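Local atomic coordinates of alcohol dehydrogenase, zinc-containing (Thermotoga maritima, PDB entry 3IP1), a protein that catalyses the NAD(+)-dependent oxidation of scyllo-inosose to 3-dehydro-scyllo-inosose and thus probably serves in myo-inositol degradation. Residues Asp13-Phe18 with Asp78-Ile83; Ile59-Ala64 with Ser100-Glu105; Ser239-Ser244 with Leu257-Val262. All coordinates share one frame; numbering follows the deposited sequence.

Interaction 1 of 3, residues Asp13-Phe18 with Asp78-Ile83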
ATOM      1  N   ASP A  13     -43.323   6.395  16.106  1.00 31.33           N
ATOM      2  CA  ASP A  13     -44.546   5.962  15.422  1.00 31.59           C
ATOM      3  C   ASP A  13     -44.213   5.243  14.118  1.00 31.57           C
ATOM      4  O   ASP A  13     -44.445   5.790  13.045  1.00 31.72           O
ATOM      5  CB  ASP A  13     -45.448   7.176  15.154  1.00 31.40           C
ATOM      6  CG  ASP A  13     -46.877   6.792  14.779  1.00 32.46           C
ATOM      7  OD1 ASP A  13     -47.227   5.605  14.880  1.00 32.23           O
ATOM      8  OD2 ASP A  13     -47.654   7.687  14.378  1.00 32.05           O
ATOM      9  N   PRO A  14     -43.691   4.005  14.213  1.00 31.77           N
ATOM     10  CA  PRO A  14     -43.024   3.367  13.070  1.00 32.30           C
ATOM     11  C   PRO A  14     -43.931   2.956  11.923  1.00 32.73           C
ATOM     12  O   PRO A  14     -45.085   2.606  12.139  1.00 32.64           O
ATOM     13  CB  PRO A  14     -42.381   2.120  13.682  1.00 32.27           C
ATOM     14  CG  PRO A  14     -42.391   2.361  15.157  1.00 32.68           C
ATOM     15  CD  PRO A  14     -43.606   3.168  15.419  1.00 31.53           C
ATOM     16  N   ARG A  15     -43.391   3.036  10.710  1.00 32.98           N
ATOM     17  CA  ARG A  15     -44.007   2.496   9.516  1.00 33.31           C
ATOM     18  C   ARG A  15     -44.314   1.019   9.725  1.00 33.56           C
ATOM     19  O   ARG A  15     -43.636   0.341  10.512  1.00 33.39           O
ATOM     20  CB  ARG A  15     -43.100   2.711   8.298  1.00 33.39           C
ATOM     21  CG  ARG A  15     -42.982   4.192   7.870  1.00 33.92           C
ATOM     22  CD  ARG A  15     -42.548   4.292   6.425  1.00 34.60           C
ATOM     23  NE  ARG A  15     -42.622   5.637   5.849  1.00 35.46           N
ATOM     24  CZ  ARG A  15     -43.690   6.165   5.256  1.00 34.62           C
ATOM     25  NH1 ARG A  15     -44.827   5.503   5.183  1.00 36.45           N
ATOM     26  NH2 ARG A  15     -43.630   7.389   4.767  1.00 36.87           N
ATOM     27  N   PRO A  16     -45.367   0.516   9.052  1.00 34.13           N
ATOM     28  CA  PRO A  16     -45.837  -0.876   9.232  1.00 34.25           C
ATOM     29  C   PRO A  16     -44.744  -1.915   9.007  1.00 34.28           C
ATOM     30  O   PRO A  16     -44.675  -2.895   9.743  1.00 34.64           O
ATOM     31  CB  PRO A  16     -46.925  -1.026   8.163  1.00 33.87           C
ATOM     32  CG  PRO A  16     -47.372   0.355   7.882  1.00 34.83           C
ATOM     33  CD  PRO A  16     -46.170   1.237   8.048  1.00 33.80           C
ATOM     34  N   GLU A  17     -43.887  -1.698   8.013  1.00 34.97           N
ATOM     35  CA  GLU A  17     -42.766  -2.624   7.739  1.00 35.46           C
ATOM     36  C   GLU A  17     -41.726  -2.732   8.864  1.00 35.80           C
ATOM     37  O   GLU A  17     -40.991  -3.728   8.937  1.00 36.50           O
ATOM     38  CB  GLU A  17     -42.060  -2.270   6.410  1.00 35.60           C
ATOM     39  CG  GLU A  17     -41.432  -0.859   6.360  1.00 37.03           C
ATOM     40  CD  GLU A  17     -42.326   0.188   5.686  1.00 40.59           C
ATOM     41  OE1 GLU A  17     -43.577   0.023   5.675  1.00 40.11           O
ATOM     42  OE2 GLU A  17     -41.766   1.183   5.163  1.00 41.20           O
ATOM     43  N   PHE A  18     -41.649  -1.731   9.740  1.00 35.34           N
ATOM     44  CA  PHE A  18     -40.546  -1.675  10.694  1.00 35.16           C
ATOM     45  C   PHE A  18     -40.621  -2.796  11.713  1.00 35.60           C
ATOM     46  O   PHE A  18     -41.670  -3.052  12.290  1.00 34.91           O
ATOM     47  CB  PHE A  18     -40.504  -0.323  11.415  1.00 35.02           C
ATOM     48  CG  PHE A  18     -39.484  -0.252  12.530  1.00 34.71           C
ATOM     49  CD1 PHE A  18     -38.148   0.065  12.256  1.00 32.69           C
ATOM     50  CD2 PHE A  18     -39.861  -0.490  13.852  1.00 34.77           C
ATOM     51  CE1 PHE A  18     -37.211   0.144  13.266  1.00 30.48           C
ATOM     52  CE2 PHE A  18     -38.917  -0.413  14.885  1.00 35.16           C
ATOM     53  CZ  PHE A  18     -37.583  -0.100  14.580  1.00 33.25           C
ATOM     54  N   ASP A  78     -41.342  13.435   5.081  1.00 32.93           N
ATOM     55  CA  ASP A  78     -42.075  13.074   3.871  1.00 33.28           C
ATOM     56  C   ASP A  78     -43.551  13.417   4.051  1.00 33.89           C
ATOM     57  O   ASP A  78     -43.946  13.983   5.086  1.00 34.42           O
ATOM     58  CB  ASP A  78     -41.882  11.600   3.528  1.00 33.08           C
ATOM     59  CG  ASP A  78     -42.379  10.671   4.624  1.00 33.83           C
ATOM     60  OD1 ASP A  78     -43.207  11.110   5.468  1.00 31.49           O
ATOM     61  OD2 ASP A  78     -41.937   9.500   4.639  1.00 33.11           O
ATOM     62  N   GLU A  79     -44.366  13.075   3.061  1.00 34.31           N
ATOM     63  CA  GLU A  79     -45.803  13.372   3.096  1.00 34.93           C
ATOM     64  C   GLU A  79     -46.557  12.790   4.298  1.00 34.52           C
ATOM     65  O   GLU A  79     -47.590  13.322   4.692  1.00 34.77           O
ATOM     66  CB  GLU A  79     -46.463  12.910   1.797  1.00 35.73           C
ATOM     67  CG  GLU A  79     -45.987  13.686   0.579  1.00 38.88           C
ATOM     68  CD  GLU A  79     -46.947  13.595  -0.604  1.00 45.38           C
ATOM     69  OE1 GLU A  79     -47.735  12.605  -0.713  1.00 47.79           O
ATOM     70  OE2 GLU A  79     -46.903  14.532  -1.439  1.00 46.95           O
ATOM     71  N   GLU A  80     -46.029  11.723   4.884  1.00 33.40           N
ATOM     72  CA  GLU A  80     -46.679  11.042   5.993  1.00 32.93           C
ATOM     73  C   GLU A  80     -46.100  11.468   7.328  1.00 31.94           C
ATOM     74  O   GLU A  80     -46.395  10.850   8.356  1.00 31.82           O
ATOM     75  CB  GLU A  80     -46.558   9.517   5.857  1.00 32.70           C
ATOM     76  CG  GLU A  80     -47.404   8.906   4.759  1.00 35.33           C
ATOM     77  CD  GLU A  80     -46.730   8.992   3.397  1.00 40.20           C
ATOM     78  OE1 GLU A  80     -45.497   8.757   3.322  1.00 40.80           O
ATOM     79  OE2 GLU A  80     -47.428   9.290   2.396  1.00 41.80           O
ATOM     80  N   GLY A  81     -45.250  12.494   7.312  1.00 31.09           N
ATOM     81  CA  GLY A  81     -44.671  13.019   8.551  1.00 30.02           C
ATOM     82  C   GLY A  81     -43.427  12.335   9.126  1.00 29.47           C
ATOM     83  O   GLY A  81     -42.927  12.755  10.179  1.00 29.27           O
ATOM     84  N   TYR A  82     -42.915  11.305   8.453  1.00 28.69           N
ATOM     85  CA  TYR A  82     -41.654  10.659   8.877  1.00 27.91           C
ATOM     86  C   TYR A  82     -40.452  11.507   8.503  1.00 27.07           C
ATOM     87  O   TYR A  82     -40.425  12.090   7.418  1.00 26.68           O
ATOM     88  CB  TYR A  82     -41.508   9.243   8.296  1.00 28.03           C
ATOM     89  CG  TYR A  82     -42.514   8.306   8.907  1.00 28.53           C
ATOM     90  CD1 TYR A  82     -42.222   7.615  10.069  1.00 28.31           C
ATOM     91  CD2 TYR A  82     -43.795   8.160   8.347  1.00 28.95           C
ATOM     92  CE1 TYR A  82     -43.156   6.778  10.657  1.00 29.39           C
ATOM     93  CE2 TYR A  82     -44.739   7.319   8.928  1.00 29.29           C
ATOM     94  CZ  TYR A  82     -44.413   6.645  10.083  1.00 29.15           C
ATOM     95  OH  TYR A  82     -45.327   5.824  10.674  1.00 30.31           O
ATOM     96  N   ILE A  83     -39.460  11.551   9.397  1.00 26.23           N
ATOM     97  CA  ILE A  83     -38.203  12.270   9.129  1.00 25.61           C
ATOM     98  C   ILE A  83     -37.517  11.690   7.882  1.00 26.33           C
ATOM     99  O   ILE A  83     -37.723  10.511   7.549  1.00 25.51           O
ATOM    100  CB  ILE A  83     -37.248  12.259  10.343  1.00 25.07           C
ATOM    101  CG1 ILE A  83     -36.595  10.888  10.515  1.00 23.44           C
ATOM    102  CG2 ILE A  83     -37.989  12.682  11.607  1.00 23.30           C
ATOM    103  CD1 ILE A  83     -35.650  10.778  11.687  1.00 22.66           C
TER

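Interaction 2 of 3, residues Ile59-Ala64 with Ser100-Glu105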
ATOM      1  N   ILE A  59     -15.936  19.550  29.389  1.00 28.67           N
ATOM      2  CA  ILE A  59     -17.071  20.378  29.033  1.00 28.05           C
ATOM      3  C   ILE A  59     -16.481  21.517  28.235  1.00 27.51           C
ATOM      4  O   ILE A  59     -15.482  22.119  28.636  1.00 25.93           O
ATOM      5  CB  ILE A  59     -17.798  20.915  30.305  1.00 28.33           C
ATOM      6  CG1 ILE A  59     -18.477  19.754  31.053  1.00 29.18           C
ATOM      7  CG2 ILE A  59     -18.849  21.975  29.953  1.00 27.67           C
ATOM      8  CD1 ILE A  59     -18.873  20.116  32.504  1.00 30.08           C
ATOM      9  N   ILE A  60     -17.112  21.793  27.101  1.00 27.38           N
ATOM     10  CA  ILE A  60     -16.682  22.810  26.172  1.00 26.98           C
ATOM     11  C   ILE A  60     -17.733  23.920  26.092  1.00 27.67           C
ATOM     12  O   ILE A  60     -18.920  23.648  25.978  1.00 28.24           O
ATOM     13  CB  ILE A  60     -16.505  22.189  24.769  1.00 27.23           C
ATOM     14  CG1 ILE A  60     -15.451  21.064  24.803  1.00 25.94           C
ATOM     15  CG2 ILE A  60     -16.163  23.270  23.733  1.00 26.21           C
ATOM     16  CD1 ILE A  60     -15.513  20.109  23.570  1.00 25.15           C
ATOM     17  N   LYS A  61     -17.301  25.167  26.160  1.00 28.30           N
ATOM     18  CA  LYS A  61     -18.183  26.289  25.914  1.00 28.84           C
ATOM     19  C   LYS A  61     -18.198  26.470  24.411  1.00 29.08           C
ATOM     20  O   LYS A  61     -17.157  26.798  23.824  1.00 29.38           O
ATOM     21  CB  LYS A  61     -17.615  27.520  26.615  1.00 29.06           C
ATOM     22  CG  LYS A  61     -18.361  28.826  26.457  1.00 30.23           C
ATOM     23  CD  LYS A  61     -17.731  29.840  27.442  1.00 33.71           C
ATOM     24  CE  LYS A  61     -18.184  31.276  27.203  1.00 37.66           C
ATOM     25  NZ  LYS A  61     -19.666  31.369  27.058  1.00 38.50           N
ATOM     26  N   VAL A  62     -19.353  26.223  23.780  1.00 28.97           N
ATOM     27  CA  VAL A  62     -19.436  26.247  22.309  1.00 28.31           C
ATOM     28  C   VAL A  62     -19.235  27.656  21.760  1.00 28.84           C
ATOM     29  O   VAL A  62     -19.822  28.629  22.244  1.00 29.09           O
ATOM     30  CB  VAL A  62     -20.779  25.645  21.763  1.00 28.41           C
ATOM     31  CG1 VAL A  62     -20.787  25.575  20.237  1.00 26.94           C
ATOM     32  CG2 VAL A  62     -21.063  24.263  22.360  1.00 25.64           C
ATOM     33  N   LYS A  63     -18.396  27.773  20.743  1.00 29.06           N
ATOM     34  CA  LYS A  63     -18.270  29.032  20.033  1.00 29.13           C
ATOM     35  C   LYS A  63     -18.995  29.019  18.696  1.00 28.64           C
ATOM     36  O   LYS A  63     -19.617  30.007  18.320  1.00 28.68           O
ATOM     37  CB  LYS A  63     -16.804  29.371  19.829  1.00 29.97           C
ATOM     38  CG  LYS A  63     -16.109  29.863  21.075  1.00 32.59           C
ATOM     39  CD  LYS A  63     -16.220  31.379  21.199  1.00 38.35           C
ATOM     40  CE  LYS A  63     -17.201  31.775  22.299  1.00 42.58           C
ATOM     41  NZ  LYS A  63     -17.213  33.264  22.556  1.00 46.55           N
ATOM     42  N   ALA A  64     -18.914  27.911  17.965  1.00 27.58           N
ATOM     43  CA  ALA A  64     -19.560  27.842  16.660  1.00 26.93           C
ATOM     44  C   ALA A  64     -20.040  26.431  16.383  1.00 27.23           C
ATOM     45  O   ALA A  64     -19.431  25.470  16.850  1.00 27.20           O
ATOM     46  CB  ALA A  64     -18.610  28.331  15.549  1.00 26.61           C
ATOM     47  N   SER A 100     -16.848  23.920  17.366  1.00 26.01           N
ATOM     48  CA  SER A 100     -15.641  24.253  18.113  1.00 26.39           C
ATOM     49  C   SER A 100     -16.013  25.122  19.334  1.00 26.77           C
ATOM     50  O   SER A 100     -17.158  25.599  19.468  1.00 26.00           O
ATOM     51  CB  SER A 100     -14.673  25.016  17.233  1.00 25.96           C
ATOM     52  OG  SER A 100     -15.316  26.215  16.822  1.00 28.65           O
ATOM     53  N   GLY A 101     -15.051  25.313  20.231  1.00 26.80           N
ATOM     54  CA  GLY A 101     -15.296  26.058  21.452  1.00 27.25           C
ATOM     55  C   GLY A 101     -14.080  26.024  22.351  1.00 28.06           C
ATOM     56  O   GLY A 101     -12.983  25.693  21.905  1.00 28.31           O
ATOM     57  N   VAL A 102     -14.255  26.393  23.614  1.00 28.29           N
ATOM     58  CA  VAL A 102     -13.123  26.406  24.533  1.00 28.77           C
ATOM     59  C   VAL A 102     -13.403  25.498  25.731  1.00 28.54           C
ATOM     60  O   VAL A 102     -14.547  25.413  26.213  1.00 29.16           O
ATOM     61  CB  VAL A 102     -12.710  27.859  24.952  1.00 29.44           C
ATOM     62  CG1 VAL A 102     -12.477  28.726  23.720  1.00 28.90           C
ATOM     63  CG2 VAL A 102     -13.751  28.499  25.827  1.00 29.33           C
ATOM     64  N   VAL A 103     -12.372  24.800  26.191  1.00 28.20           N
ATOM     65  CA  VAL A 103     -12.502  23.949  27.364  1.00 27.84           C
ATOM     66  C   VAL A 103     -12.748  24.816  28.601  1.00 28.23           C
ATOM     67  O   VAL A 103     -11.999  25.760  28.868  1.00 28.56           O
ATOM     68  CB  VAL A 103     -11.268  23.018  27.564  1.00 27.45           C
ATOM     69  CG1 VAL A 103     -11.507  22.082  28.735  1.00 26.43           C
ATOM     70  CG2 VAL A 103     -11.007  22.189  26.276  1.00 27.47           C
ATOM     71  N   VAL A 104     -13.813  24.508  29.334  1.00 28.39           N
ATOM     72  CA  VAL A 104     -14.098  25.222  30.580  1.00 28.87           C
ATOM     73  C   VAL A 104     -13.985  24.319  31.797  1.00 29.87           C
ATOM     74  O   VAL A 104     -13.966  24.796  32.910  1.00 30.46           O
ATOM     75  CB  VAL A 104     -15.471  25.988  30.595  1.00 28.89           C
ATOM     76  CG1 VAL A 104     -15.483  27.100  29.551  1.00 26.94           C
ATOM     77  CG2 VAL A 104     -16.667  25.027  30.457  1.00 27.95           C
ATOM     78  N   GLU A 105     -13.927  23.016  31.579  1.00 30.39           N
ATOM     79  CA  GLU A 105     -13.698  22.090  32.646  1.00 31.15           C
ATOM     80  C   GLU A 105     -13.190  20.774  32.053  1.00 30.97           C
ATOM     81  O   GLU A 105     -13.634  20.369  30.989  1.00 31.04           O
ATOM     82  CB  GLU A 105     -14.993  21.866  33.426  1.00 31.78           C
ATOM     83  CG  GLU A 105     -14.809  20.922  34.595  1.00 35.16           C
ATOM     84  CD  GLU A 105     -15.922  20.977  35.621  1.00 40.35           C
ATOM     85  OE1 GLU A 105     -15.655  20.563  36.779  1.00 43.16           O
ATOM     86  OE2 GLU A 105     -17.048  21.412  35.282  1.00 41.95           O
TER

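Interaction 3 of 3, residues Ser239-Ser244 with Leu257-Val262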
ATOM      1  N   SER A 239      -3.062  18.260 -10.530  1.00 29.97           N
ATOM      2  CA  SER A 239      -2.755  19.095 -11.677  1.00 30.97           C
ATOM      3  C   SER A 239      -4.013  19.845 -12.140  1.00 30.59           C
ATOM      4  O   SER A 239      -3.998  21.075 -12.289  1.00 30.71           O
ATOM      5  CB  SER A 239      -2.140  18.221 -12.775  1.00 30.96           C
ATOM      6  OG  SER A 239      -2.292  18.787 -14.048  1.00 35.85           O
ATOM      7  N   LYS A 240      -5.107  19.101 -12.306  1.00 29.79           N
ATOM      8  CA  LYS A 240      -6.417  19.673 -12.606  1.00 29.45           C
ATOM      9  C   LYS A 240      -7.504  19.157 -11.655  1.00 28.53           C
ATOM     10  O   LYS A 240      -7.686  17.939 -11.496  1.00 26.70           O
ATOM     11  CB  LYS A 240      -6.821  19.368 -14.047  1.00 29.75           C
ATOM     12  CG  LYS A 240      -6.073  20.205 -15.077  1.00 31.37           C
ATOM     13  CD  LYS A 240      -5.948  19.414 -16.348  1.00 36.33           C
ATOM     14  CE  LYS A 240      -5.207  20.220 -17.415  1.00 37.39           C
ATOM     15  NZ  LYS A 240      -4.924  19.318 -18.559  1.00 40.29           N
ATOM     16  N   VAL A 241      -8.209  20.099 -11.027  1.00 27.95           N
ATOM     17  CA  VAL A 241      -9.365  19.797 -10.188  1.00 28.00           C
ATOM     18  C   VAL A 241     -10.616  20.301 -10.920  1.00 28.58           C
ATOM     19  O   VAL A 241     -10.765  21.497 -11.191  1.00 27.76           O
ATOM     20  CB  VAL A 241      -9.254  20.425  -8.770  1.00 28.20           C
ATOM     21  CG1 VAL A 241     -10.496  20.148  -7.947  1.00 25.94           C
ATOM     22  CG2 VAL A 241      -7.993  19.941  -8.045  1.00 27.67           C
ATOM     23  N   ILE A 242     -11.491  19.352 -11.243  1.00 29.08           N
ATOM     24  CA  ILE A 242     -12.729  19.601 -11.970  1.00 29.79           C
ATOM     25  C   ILE A 242     -13.923  19.235 -11.096  1.00 30.38           C
ATOM     26  O   ILE A 242     -14.023  18.091 -10.594  1.00 30.42           O
ATOM     27  CB  ILE A 242     -12.766  18.781 -13.269  1.00 29.67           C
ATOM     28  CG1 ILE A 242     -11.565  19.146 -14.144  1.00 29.40           C
ATOM     29  CG2 ILE A 242     -14.086  19.002 -14.028  1.00 30.18           C
ATOM     30  CD1 ILE A 242     -11.256  18.094 -15.192  1.00 28.76           C
ATOM     31  N   LEU A 243     -14.802  20.217 -10.889  1.00 30.74           N
ATOM     32  CA  LEU A 243     -16.023  20.017 -10.112  1.00 31.35           C
ATOM     33  C   LEU A 243     -17.290  20.166 -10.965  1.00 32.09           C
ATOM     34  O   LEU A 243     -17.424  21.116 -11.743  1.00 31.72           O
ATOM     35  CB  LEU A 243     -16.056  20.924  -8.870  1.00 30.94           C
ATOM     36  CG  LEU A 243     -17.315  20.732  -8.007  1.00 31.78           C
ATOM     37  CD1 LEU A 243     -17.005  20.441  -6.533  1.00 31.59           C
ATOM     38  CD2 LEU A 243     -18.209  21.944  -8.148  1.00 31.98           C
ATOM     39  N   SER A 244     -18.199  19.201 -10.830  1.00 32.53           N
ATOM     40  CA  SER A 244     -19.478  19.239 -11.527  1.00 33.12           C
ATOM     41  C   SER A 244     -20.599  19.513 -10.521  1.00 33.37           C
ATOM     42  O   SER A 244     -20.785  18.742  -9.574  1.00 33.05           O
ATOM     43  CB  SER A 244     -19.729  17.927 -12.269  1.00 33.21           C
ATOM     44  OG  SER A 244     -20.959  17.989 -12.983  1.00 33.32           O
ATOM     45  N   LEU A 257     -11.890  27.912  -4.039  1.00 31.77           N
ATOM     46  CA  LEU A 257     -11.155  26.934  -3.248  1.00 31.47           C
ATOM     47  C   LEU A 257     -10.020  26.280  -4.056  1.00 31.41           C
ATOM     48  O   LEU A 257      -9.262  25.494  -3.518  1.00 31.27           O
ATOM     49  CB  LEU A 257     -12.129  25.897  -2.662  1.00 30.67           C
ATOM     50  CG  LEU A 257     -13.050  26.507  -1.592  1.00 31.36           C
ATOM     51  CD1 LEU A 257     -14.232  25.588  -1.203  1.00 29.25           C
ATOM     52  CD2 LEU A 257     -12.249  26.939  -0.366  1.00 32.00           C
ATOM     53  N   GLY A 258      -9.921  26.598  -5.352  1.00 31.31           N
ATOM     54  CA  GLY A 258      -8.805  26.121  -6.158  1.00 30.40           C
ATOM     55  C   GLY A 258      -9.145  25.203  -7.317  1.00 30.35           C
ATOM     56  O   GLY A 258      -8.236  24.747  -8.008  1.00 30.46           O
ATOM     57  N   ALA A 259     -10.429  24.936  -7.554  1.00 29.59           N
ATOM     58  CA  ALA A 259     -10.831  24.183  -8.752  1.00 29.78           C
ATOM     59  C   ALA A 259     -10.352  24.884 -10.020  1.00 30.09           C
ATOM     60  O   ALA A 259     -10.475  26.098 -10.147  1.00 30.19           O
ATOM     61  CB  ALA A 259     -12.325  23.984  -8.808  1.00 29.19           C
ATOM     62  N   ASP A 260      -9.819  24.110 -10.950  1.00 29.73           N
ATOM     63  CA  ASP A 260      -9.329  24.658 -12.198  1.00 30.55           C
ATOM     64  C   ASP A 260     -10.450  24.794 -13.211  1.00 31.12           C
ATOM     65  O   ASP A 260     -10.408  25.683 -14.062  1.00 30.97           O
ATOM     66  CB  ASP A 260      -8.231  23.762 -12.764  1.00 30.48           C
ATOM     67  CG  ASP A 260      -7.066  23.616 -11.811  1.00 30.67           C
ATOM     68  OD1 ASP A 260      -6.287  24.579 -11.697  1.00 29.83           O
ATOM     69  OD2 ASP A 260      -6.947  22.553 -11.161  1.00 29.90           O
ATOM     70  N   HIS A 261     -11.419  23.884 -13.139  1.00 31.25           N
ATOM     71  CA  HIS A 261     -12.562  23.903 -14.034  1.00 32.16           C
ATOM     72  C   HIS A 261     -13.822  23.535 -13.279  1.00 32.45           C
ATOM     73  O   HIS A 261     -13.808  22.658 -12.396  1.00 31.84           O
ATOM     74  CB  HIS A 261     -12.372  22.936 -15.203  1.00 31.82           C
ATOM     75  CG  HIS A 261     -11.085  23.129 -15.939  1.00 33.17           C
ATOM     76  ND1 HIS A 261     -10.843  24.230 -16.736  1.00 35.09           N
ATOM     77  CD2 HIS A 261      -9.970  22.363 -16.005  1.00 32.90           C
ATOM     78  CE1 HIS A 261      -9.632  24.135 -17.256  1.00 35.56           C
ATOM     79  NE2 HIS A 261      -9.081  23.012 -16.826  1.00 34.29           N
ATOM     80  N   VAL A 262     -14.909  24.218 -13.626  1.00 32.78           N
ATOM     81  CA  VAL A 262     -16.215  23.867 -13.097  1.00 33.41           C
ATOM     82  C   VAL A 262     -17.182  23.565 -14.240  1.00 33.88           C
ATOM     83  O   VAL A 262     -17.111  24.189 -15.291  1.00 34.11           O
ATOM     84  CB  VAL A 262     -16.769  24.947 -12.130  1.00 33.77           C
ATOM     85  CG1 VAL A 262     -15.920  25.003 -10.861  1.00 33.09           C
ATOM     86  CG2 VAL A 262     -16.856  26.326 -12.809  1.00 33.39           C
TER

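Interaction 1 of 3, residues Asp13-Phe18 with Asp78-Ile83
R15 and Y82 carry most of this meeting of two loops, one following strand 3-12 and the other following helix 69-75. The arginine lies across one face of the phenol ring, with CG 3.7 Å from the Y82 ring centroid and 15° off the ring normal, a CH-pi contact. Its CG stands beside the backbone N and anti to the carbonyl carbon (chi1 -69°), and from there the chain runs extended to NE, which carries the guanidinium along the ring and beyond its rim. The guanidinium and ring planes are 30° apart, and Y82 CD2 sits over the guanidinium face.

At the far end a single nitrogen takes both acids. R15 NH2 donates to E80 OE1 at 2.7 Å, nearly straight and on the anti side of the carboxylate, and to D78 OD2, also at 2.7 Å, which it meets from above the carboxylate plane. The E80 chain bends at chi2, bringing OE1 to R15 NH2. The other D78 oxygen serves the loop itself: OD1 accepts from E80 N, closing an Asx turn, and from Y82 N on the opposite face of its plane. The phenol hydroxyl points to D13 O, but that carbonyl is crowded in the model and the bond's detail is doubtful. R38 of strand 37-38 lies against Y82 and bridges to D13.

The positive charge of R15 probably offsets the repulsion between the carboxylates of D78 and E80, so that a surface contact without helix or strand pairing is fixed by charge at one end and by an aromatic face along its length.

Interaction 2 of 3, residues Ile59-Ala64 with Ser100-Glu105
S100 opens the pairing opposite A64: its N donates to A64 O at 3.1 Å, while its own carbonyl takes two donors, K63 N at 2.8 Å and the longer A64 N, which comes from above the carbonyl plane. K63 and A64 facing one residue make a classic beta bulge. The S100 hydroxyl turns to F188 O in helix 185-192.

G101 and V62 form a non-hydrogen-bonded pair, and G101 CA makes a CA-H...O contact of 3.1 Å with K61 O; the absence of a side chain lets the strands come this near, since the place of a CB is taken by K61 O and I60 CG2. V102 restores the regular antiparallel pattern, trading backbone bonds with K61 in both directions. V103 and I60 form a non-hydrogen-bonded pair on the opposite face from K61 and V102.

V104 and E105 both face I59, a second classic bulge, in which I59 O accepts from V104 N at 3.0 Å and weakly from E105 N. The two V104 methyls part here: CG2 packs on I59 CG2 at 3.8 Å, and CG1 meets K61 CB at 3.7 Å. With only a CB at V104, as in an alanine, both methyl contacts go, and the I59 methyl and the K61 stem would probably be left without their shared neighbour. E105 follows, its extended chain alongside I59 and its carbonyl accepting from I59 N.

Two bulges, one in each strand of this GroES-like domain pairing, thus let one carbonyl serve two successive amides, absorbing the register shifts without abandoning the pairing.

Interaction 3 of 3, residues Ser239-Ser244 with Leu257-Val262
I242 and H261 pair in parallel, as do L243 and V262, where strand 240-244 meets strand 261-263, an outermost strand of this chain's six-stranded parallel sheet in the Rossmann-type domain. Helix 248-257 makes the beta-alpha-beta crossover between them and ends in a Schellman motif at G258, whose positive phi suits glycine. V241 O accepts twice, from H261 N at 3.1 Å and from D260 N at 2.8 Å, the latter in the carbonyl plane; L243 N then donates to H261 O.

The side chains divide between the two faces of the sheet. I242 CG1 lies 4.0 Å from both CB and CD2 of H261, approaching the edge of the imidazole, whose ring stacks with that of Y277. On the other face L243 and V262 both lie against A254 of the crossover helix, and L243 is close to E245, probably an NAD(+)-binding residue, as in relatives. V241 CG1 rests near A259 CB.

Before the paired strands, D260 takes over the bonding. With CG beside its backbone N (chi1 -59°), the carboxylate swings back toward K240 and V241. Its OD2 is shared by the K234 ammonium of helix 224-235, in a salt bridge, and V241 N, which meets the anti lone pair at 2.8 Å with an N-H...O angle of 162°.

Overall arrangement
Three contacts, far apart, illustrate how a two-domain dehydrogenase is held together. Interactions 1 and 2 alternate along the chain, segment 78-83 falling between the two strands of interaction 2, yet their centres are 36 Å apart. Segment 78-83 shares the GroES-like range with both those strands, but in a surface loop rather than the mixed sheet, whose strand 98-106 also carries the metal ligand E98. Interaction 3 follows both in the parallel nucleotide-binding sheet, its centre 40 Å from that of interaction 1 and 35 Å from that of interaction 2. Interactions 1 and 2 bring together distant parts of the chain, while interaction 3 joins neighbouring elements of one beta-alpha-beta unit; none touches another.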